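Local coordinates for 2-hydroxyhepta-2,4-diene-1,7-dioate isomerase (Mycobacterium marinum, PDB 3QDF), which probably acts as a zinc-binding isomerase of the fumarylacetoacetate hydrolase family, ascribed to the breakdown of homoprotocatechuate, at residues G122-V127 with I232-P237; G146-N151 with C175-W180; S12-A17 with T47-P52. One frame throughout, in Å; residues are numbered along the deposited sequence.

Following the chain from its N terminus, contact 3 comes first: it joins the hairpin turn of 12-17 to strand 45-52 and closes a small loop within the N-terminal region. Contact 1 opens later, at 122-127, and closes only at 232-237; contact 2, between 146-151 and 175-180, opens and closes within that long excursion. Contacts 1 and 2 touch, because strands 118-128 and 144-155 are antiparallel neighbours, so the order across the sheet runs 175-182, 144-155, 118-128, 231-233. Together they build the core of the hydrolase-family region beside the zinc site of Glu121, Glu123 and Asp152. Contact 3 lies apart, its centre about 21 Å from that of contact 2.

Contact 1 (G122-V127 with I232-P237); sequences GELAIV and ILTGTP. With ZN (zinc ion), chain B.
Ile126 and Ile232 form a hydrogen-bonded antiparallel pair. Ile126 N donates to Ile232 O at 2.8 Å, and Ile232 N returns a bond to the carbonyl of Ile126. Their branched side chains lie side by side and point the same way, Ile126 CB to Ile232 CB 3.9 Å, beneath helix 213-223. On the other face of the sheet, small Ala125 leaves room for Leu233, whose CD2 packs on its CB.

Past Leu233 the second strand ends. Thr234 sets OG1 between its own backbone N and carbonyl carbon (chi1 67°), where it bonds Leu124 O at 2.9 Å, tilted from the carbonyl plane; the same oxygen also takes Thr234 N. The chain that follows borders a metal site of the fumarylacetoacetate hydrolase fold. Glu123, extended beyond CG, crosses to it and divides its carboxylate: OE2 binds the zinc ion at 2.0 Å, beside Glu121 and Asp152, while Glu123 OE1 accepts from Gly235 N at 2.8 Å. That N-H comes from above the carboxylate plane, and this second grip helps to fix the rotation of the group. Gly235 has a positive phi (106°), which glycine adopts readily.

Here water enters. One molecule bonds to zinc and donates to Glu123 OE1; another separates the backbones, donating to Thr234 OG1 and Gly235 O and accepting from Leu124 N. Thr236 alone is partly exposed; its OG1 donates to Gly122 O (2.8 Å) and also bonds Gln202.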
# COMPACT_ATOMS: atom_id res chain seq x y z
N GLY A 122 -8.61 -2.59 -3.02
CA GLY A 122 -7.69 -3.12 -2.00
C GLY A 122 -6.65 -4.00 -2.64
O GLY A 122 -6.99 -4.87 -3.44
N GLU A 123 -5.37 -3.77 -2.30
CA GLU A 123 -4.27 -4.50 -2.93
C GLU A 123 -3.12 -4.76 -1.97
O GLU A 123 -2.74 -3.90 -1.14
CB GLU A 123 -3.72 -3.72 -4.14
CG GLU A 123 -4.81 -3.20 -5.05
CD GLU A 123 -4.38 -2.87 -6.46
OE1 GLU A 123 -3.17 -3.00 -6.84
OE2 GLU A 123 -5.28 -2.46 -7.21
N LEU A 124 -2.53 -5.95 -2.11
CA LEU A 124 -1.25 -6.23 -1.48
C LEU A 124 -0.17 -5.35 -2.13
O LEU A 124 -0.07 -5.27 -3.35
CB LEU A 124 -0.90 -7.71 -1.65
CG LEU A 124 0.51 -8.12 -1.20
CD1 LEU A 124 0.57 -8.18 0.35
CD2 LEU A 124 0.94 -9.47 -1.86
N ALA A 125 0.63 -4.70 -1.30
CA ALA A 125 1.70 -3.87 -1.82
C ALA A 125 3.07 -4.44 -1.46
O ALA A 125 3.31 -4.87 -0.32
CB ALA A 125 1.56 -2.47 -1.30
N ILE A 126 3.96 -4.41 -2.44
CA ILE A 126 5.36 -4.78 -2.27
C ILE A 126 6.16 -3.51 -2.03
O ILE A 126 5.97 -2.52 -2.73
CB ILE A 126 5.92 -5.41 -3.55
CG1 ILE A 126 5.09 -6.63 -3.97
CG2 ILE A 126 7.41 -5.80 -3.37
CD1 ILE A 126 5.34 -7.05 -5.44
N VAL A 127 7.05 -3.54 -1.03
CA VAL A 127 8.02 -2.45 -0.88
C VAL A 127 9.41 -2.98 -1.19
O VAL A 127 9.86 -3.99 -0.60
CB VAL A 127 7.96 -1.82 0.53
CG1 VAL A 127 8.90 -0.63 0.61
CG2 VAL A 127 6.51 -1.36 0.82
N ILE A 232 5.02 -1.35 -5.16
CA ILE A 232 4.36 -2.06 -6.24
C ILE A 232 2.98 -2.54 -5.75
O ILE A 232 2.89 -3.34 -4.81
CB ILE A 232 5.17 -3.28 -6.74
CG1 ILE A 232 6.54 -2.84 -7.30
CG2 ILE A 232 4.36 -4.03 -7.80
CD1 ILE A 232 7.51 -4.00 -7.53
N LEU A 233 1.92 -2.04 -6.39
CA LEU A 233 0.55 -2.53 -6.12
C LEU A 233 0.23 -3.71 -7.04
O LEU A 233 0.27 -3.57 -8.27
CB LEU A 233 -0.47 -1.42 -6.29
CG LEU A 233 -0.31 -0.09 -5.54
CD1 LEU A 233 -1.60 0.75 -5.75
CD2 LEU A 233 -0.01 -0.31 -4.05
N THR A 234 -0.13 -4.84 -6.45
CA THR A 234 -0.15 -6.11 -7.17
C THR A 234 -1.51 -6.52 -7.76
O THR A 234 -1.67 -7.66 -8.23
CB THR A 234 0.38 -7.24 -6.29
OG1 THR A 234 -0.52 -7.48 -5.20
CG2 THR A 234 1.78 -6.88 -5.74
N GLY A 235 -2.47 -5.59 -7.75
CA GLY A 235 -3.77 -5.83 -8.39
C GLY A 235 -4.82 -6.05 -7.33
O GLY A 235 -4.49 -6.28 -6.16
N THR A 236 -6.09 -5.95 -7.72
CA THR A 236 -7.19 -6.05 -6.79
C THR A 236 -8.10 -7.23 -7.16
O THR A 236 -8.30 -7.52 -8.37
CB THR A 236 -8.00 -4.71 -6.74
OG1 THR A 236 -8.78 -4.65 -5.54
CG2 THR A 236 -8.93 -4.57 -7.96
N PRO A 237 -8.65 -7.94 -6.14
CA PRO A 237 -9.65 -8.99 -6.40
C PRO A 237 -11.02 -8.46 -6.84
O PRO A 237 -11.24 -7.25 -6.92
CB PRO A 237 -9.79 -9.71 -5.05
CG PRO A 237 -9.22 -8.76 -4.04
CD PRO A 237 -8.21 -7.93 -4.73
ZN ZN B . -5.26 -1.66 -9.07
O HOH W 1 -3.04 -2.13 -9.25
O HOH W 2 -3.14 -7.94 -4.53

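Contact 2 (G146-N151 with C175-W180); sequences GYTIGN and CPVGPW
An antiparallel strand pair at the heart of the fumarylacetoacetate hydrolase fold brings Ile149 opposite Gly178 and Gly150 opposite Val177, the strand axes running 165° apart. The strand 146-151 also pairs on its other edge with 118-128, which carries zinc ligands, so this contact adds the next strand to the sheet beside the metal site.

The register is fixed by Gly178 N, which donates to Ile149 O at 3.0 Å, and by Asn151 N, which donates to Pro176 O at the same length. The return bond from Ile149 N to Gly178 O is weak. Between these pairs, Gly150 and Val177 approach closely enough for CA-H...O contacts, Val177 CA to Ile149 O and Gly150 CA to Pro176 O; lacking a side chain, Gly150 leaves that face of the pair to Val177.

At the far end, Asn151 packs against the ring of Pro176, Asn151 CB to Pro176 CG 3.8 Å, and sends its amide elsewhere, OD1 accepting from Glu121 N. This ties the backbone of a zinc ligand to the strand. At Gly178 (phi 145°) a CB would press on the carbonyl O of Val177, and a cis peptide leads into Pro179, where the chain turns a corner. Pro179 CD meets Ile149 CD1 at 4.0 Å, while Pro179 CG sits over the centre of the Trp180 ring, whose NE1 bonds to Ile256 O.

Thr148 bridges the corner. Its side chain crosses that of Val177 at about a right angle, Thr148 CG2 lying 3.7 Å from Val177 CG1. With chi1 -169°, Thr148 OG1 points away from its own backbone N and donates to Trp180 O at 2.7 Å, approaching from above the carbonyl plane rather than along a lone pair.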
# COMPACT_ATOMS: atom_id res chain seq x y z
N GLY A 146 9.51 -5.65 2.36
CA GLY A 146 8.37 -6.36 2.94
C GLY A 146 7.06 -5.97 2.29
O GLY A 146 7.03 -5.53 1.14
N TYR A 147 5.97 -6.16 3.01
CA TYR A 147 4.65 -6.01 2.41
C TYR A 147 3.79 -5.06 3.20
O TYR A 147 3.88 -5.01 4.42
CB TYR A 147 3.96 -7.38 2.24
CG TYR A 147 4.84 -8.30 1.42
CD1 TYR A 147 4.83 -8.24 0.01
CD2 TYR A 147 5.77 -9.15 2.04
CE1 TYR A 147 5.69 -9.05 -0.75
CE2 TYR A 147 6.64 -9.96 1.29
CZ TYR A 147 6.58 -9.90 -0.10
OH TYR A 147 7.40 -10.69 -0.85
N THR A 148 2.96 -4.33 2.49
CA THR A 148 2.02 -3.43 3.12
C THR A 148 0.73 -3.45 2.33
O THR A 148 0.50 -4.39 1.51
CB THR A 148 2.62 -2.01 3.27
OG1 THR A 148 1.79 -1.20 4.13
CG2 THR A 148 2.84 -1.32 1.89
N ILE A 149 -0.14 -2.48 2.58
CA ILE A 149 -1.44 -2.45 1.92
C ILE A 149 -1.55 -1.20 1.10
O ILE A 149 -1.07 -0.15 1.51
CB ILE A 149 -2.62 -2.51 2.94
CG1 ILE A 149 -2.42 -3.68 3.93
CG2 ILE A 149 -3.97 -2.66 2.20
CD1 ILE A 149 -3.43 -3.73 5.09
N GLY A 150 -2.14 -1.33 -0.08
CA GLY A 150 -2.46 -0.17 -0.89
C GLY A 150 -3.93 -0.13 -1.25
O GLY A 150 -4.61 -1.18 -1.31
N ASN A 151 -4.42 1.09 -1.47
CA ASN A 151 -5.75 1.32 -2.02
C ASN A 151 -5.59 2.03 -3.36
O ASN A 151 -5.31 3.25 -3.41
CB ASN A 151 -6.61 2.18 -1.06
CG ASN A 151 -8.09 2.21 -1.46
OD1 ASN A 151 -8.45 1.88 -2.58
ND2 ASN A 151 -8.95 2.62 -0.52
N CYS A 175 -3.70 7.15 -3.58
CA CYS A 175 -2.87 6.00 -3.24
C CYS A 175 -2.63 5.88 -1.70
O CYS A 175 -1.51 5.99 -1.23
CB CYS A 175 -1.56 5.98 -4.04
SG CYS A 175 -0.75 4.36 -3.97
N PRO A 176 -3.71 5.66 -0.92
CA PRO A 176 -3.47 5.32 0.48
C PRO A 176 -2.52 4.13 0.59
O PRO A 176 -2.61 3.18 -0.22
CB PRO A 176 -4.85 4.91 0.99
CG PRO A 176 -5.82 5.66 0.11
CD PRO A 176 -5.14 5.69 -1.26
N VAL A 177 -1.61 4.17 1.56
CA VAL A 177 -0.66 3.05 1.78
C VAL A 177 -0.41 2.95 3.26
O VAL A 177 -0.29 3.96 3.94
CB VAL A 177 0.73 3.32 1.10
CG1 VAL A 177 1.73 2.21 1.45
CG2 VAL A 177 0.59 3.47 -0.40
N GLY A 178 -0.31 1.73 3.76
CA GLY A 178 -0.01 1.49 5.17
C GLY A 178 -0.75 0.25 5.64
O GLY A 178 -1.24 -0.53 4.82
N PRO A 179 -0.86 0.06 6.96
CA PRO A 179 -0.42 0.94 8.03
C PRO A 179 1.09 0.90 8.30
O PRO A 179 1.63 1.80 8.95
CB PRO A 179 -1.18 0.39 9.25
CG PRO A 179 -1.30 -1.05 8.97
CD PRO A 179 -1.53 -1.15 7.49
N TRP A 180 1.76 -0.15 7.82
CA TRP A 180 3.19 -0.38 8.07
C TRP A 180 3.62 -1.50 7.14
O TRP A 180 2.78 -2.13 6.49
CB TRP A 180 3.49 -0.77 9.54
CG TRP A 180 2.46 -1.68 10.12
CD1 TRP A 180 2.17 -2.96 9.72
CD2 TRP A 180 1.56 -1.38 11.20
NE1 TRP A 180 1.14 -3.47 10.48
CE2 TRP A 180 0.75 -2.52 11.39
CE3 TRP A 180 1.35 -0.26 12.01
CZ2 TRP A 180 -0.25 -2.57 12.35
CZ3 TRP A 180 0.35 -0.31 12.97
CH2 TRP A 180 -0.43 -1.46 13.14

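Contact 3 (S12-A17 with T47-P52); sequences SPDGVA and TGRSWP
This is a surface contact in the N-terminal region, far from the zinc sites, in which Ser12, Pro13 and Asp14 of a turn gather round the indole of Trp51. Its centre is about 23 Å from that of the chain. Ser12 CB stands over the six-membered ring, 3.6 Å from the centroid and 9° off the normal, a CH-pi contact; Pro13 CD makes a second over the five-membered ring, at 4.2 Å. Both carbons lie on the same face, and a broad, flat tryptophan is well suited to support the two together.

The turn is a type I beta turn, Ser12 to Gly15, linking strands 6-12 and 15-22 as a beta-hairpin. Ser12 OG, set between its backbone N and carbonyl carbon (chi1 68°), lies over the same indole face, 3.3 Å from Trp51 CH2, while reaching Gly15 O. Ser12 N bonds that oxygen from the opposite face of its plane.

In the Asp14 conformer considered here, one of two modelled, OD2 lies near the ring plane at the indole edge and forms a salt bridge with Arg49 NE at 2.9 Å; both features are tentative. Arg49 NH1 has a second acidic partner in Glu35, on strand 32-38, which also bonds Thr47 OG1.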
# COMPACT_ATOMS: atom_id res chain seq x y z
N SER A 12 6.39 12.15 15.91
CA SER A 12 6.43 12.07 17.37
C SER A 12 6.74 13.47 17.91
O SER A 12 6.77 14.43 17.13
CB SER A 12 7.53 11.09 17.81
OG SER A 12 8.83 11.59 17.51
N PRO A 13 6.94 13.60 19.24
CA PRO A 13 7.48 14.84 19.79
C PRO A 13 8.83 15.26 19.16
O PRO A 13 8.98 16.42 18.76
CB PRO A 13 7.63 14.53 21.28
CG PRO A 13 6.48 13.62 21.56
CD PRO A 13 6.33 12.77 20.31
N ASP A 14 9.78 14.32 19.04
CA ASP A 14 11.09 14.60 18.45
C ASP A 14 11.11 14.59 16.91
O ASP A 14 12.19 14.50 16.30
CB ASP A 14 12.15 13.63 19.01
CG ASP A 14 12.20 13.63 20.54
OD1 ASP A 14 11.90 14.67 21.16
OD2 ASP A 14 12.52 12.57 21.12
N GLY A 15 9.93 14.66 16.29
CA GLY A 15 9.84 14.80 14.83
C GLY A 15 9.38 13.57 14.03
O GLY A 15 8.67 12.71 14.54
N VAL A 16 9.80 13.53 12.77
CA VAL A 16 9.41 12.49 11.81
C VAL A 16 10.53 11.45 11.73
O VAL A 16 11.68 11.81 11.47
CB VAL A 16 9.12 13.11 10.40
CG1 VAL A 16 8.84 12.03 9.34
CG2 VAL A 16 7.95 14.12 10.47
N ALA A 17 10.19 10.18 11.94
CA ALA A 17 11.16 9.08 11.91
C ALA A 17 10.55 7.75 11.46
O ALA A 17 9.34 7.52 11.59
CB ALA A 17 11.82 8.92 13.29
N THR A 47 17.33 4.54 18.11
CA THR A 47 17.81 5.72 18.83
C THR A 47 17.79 5.49 20.34
O THR A 47 18.52 6.15 21.06
CB THR A 47 16.93 6.97 18.58
OG1 THR A 47 15.59 6.70 19.02
CG2 THR A 47 16.91 7.36 17.10
N GLY A 48 16.94 4.58 20.81
CA GLY A 48 16.68 4.43 22.23
C GLY A 48 15.32 4.99 22.63
O GLY A 48 14.79 4.65 23.68
N ARG A 49 14.74 5.85 21.79
CA ARG A 49 13.43 6.40 22.12
C ARG A 49 12.31 5.48 21.66
O ARG A 49 12.42 4.83 20.61
CB ARG A 49 13.21 7.76 21.46
CG ARG A 49 14.12 8.89 21.93
CD ARG A 49 13.90 10.11 21.02
NE ARG A 49 15.01 11.07 21.12
CZ ARG A 49 15.89 11.34 20.15
NH1 ARG A 49 15.81 10.75 18.96
NH2 ARG A 49 16.85 12.22 20.38
N SER A 50 11.24 5.43 22.44
CA SER A 50 10.00 4.81 21.98
C SER A 50 8.78 5.48 22.61
O SER A 50 8.89 6.10 23.66
CB SER A 50 10.02 3.30 22.25
OG SER A 50 9.96 3.04 23.64
N TRP A 51 7.62 5.33 21.98
CA TRP A 51 6.35 5.89 22.46
C TRP A 51 5.26 4.86 22.26
O TRP A 51 5.34 4.08 21.31
CB TRP A 51 5.95 7.13 21.66
CG TRP A 51 6.89 8.25 21.78
CD1 TRP A 51 6.88 9.24 22.73
CD2 TRP A 51 8.01 8.53 20.93
NE1 TRP A 51 7.93 10.11 22.52
CE2 TRP A 51 8.64 9.69 21.42
CE3 TRP A 51 8.55 7.89 19.80
CZ2 TRP A 51 9.78 10.24 20.82
CZ3 TRP A 51 9.69 8.43 19.21
CH2 TRP A 51 10.29 9.60 19.72
N PRO A 52 4.23 4.87 23.13
CA PRO A 52 3.03 4.13 22.75
C PRO A 52 2.54 4.70 21.42
O PRO A 52 2.65 5.91 21.18
CB PRO A 52 2.04 4.44 23.88
CG PRO A 52 2.91 4.76 25.07
CD PRO A 52 4.09 5.49 24.47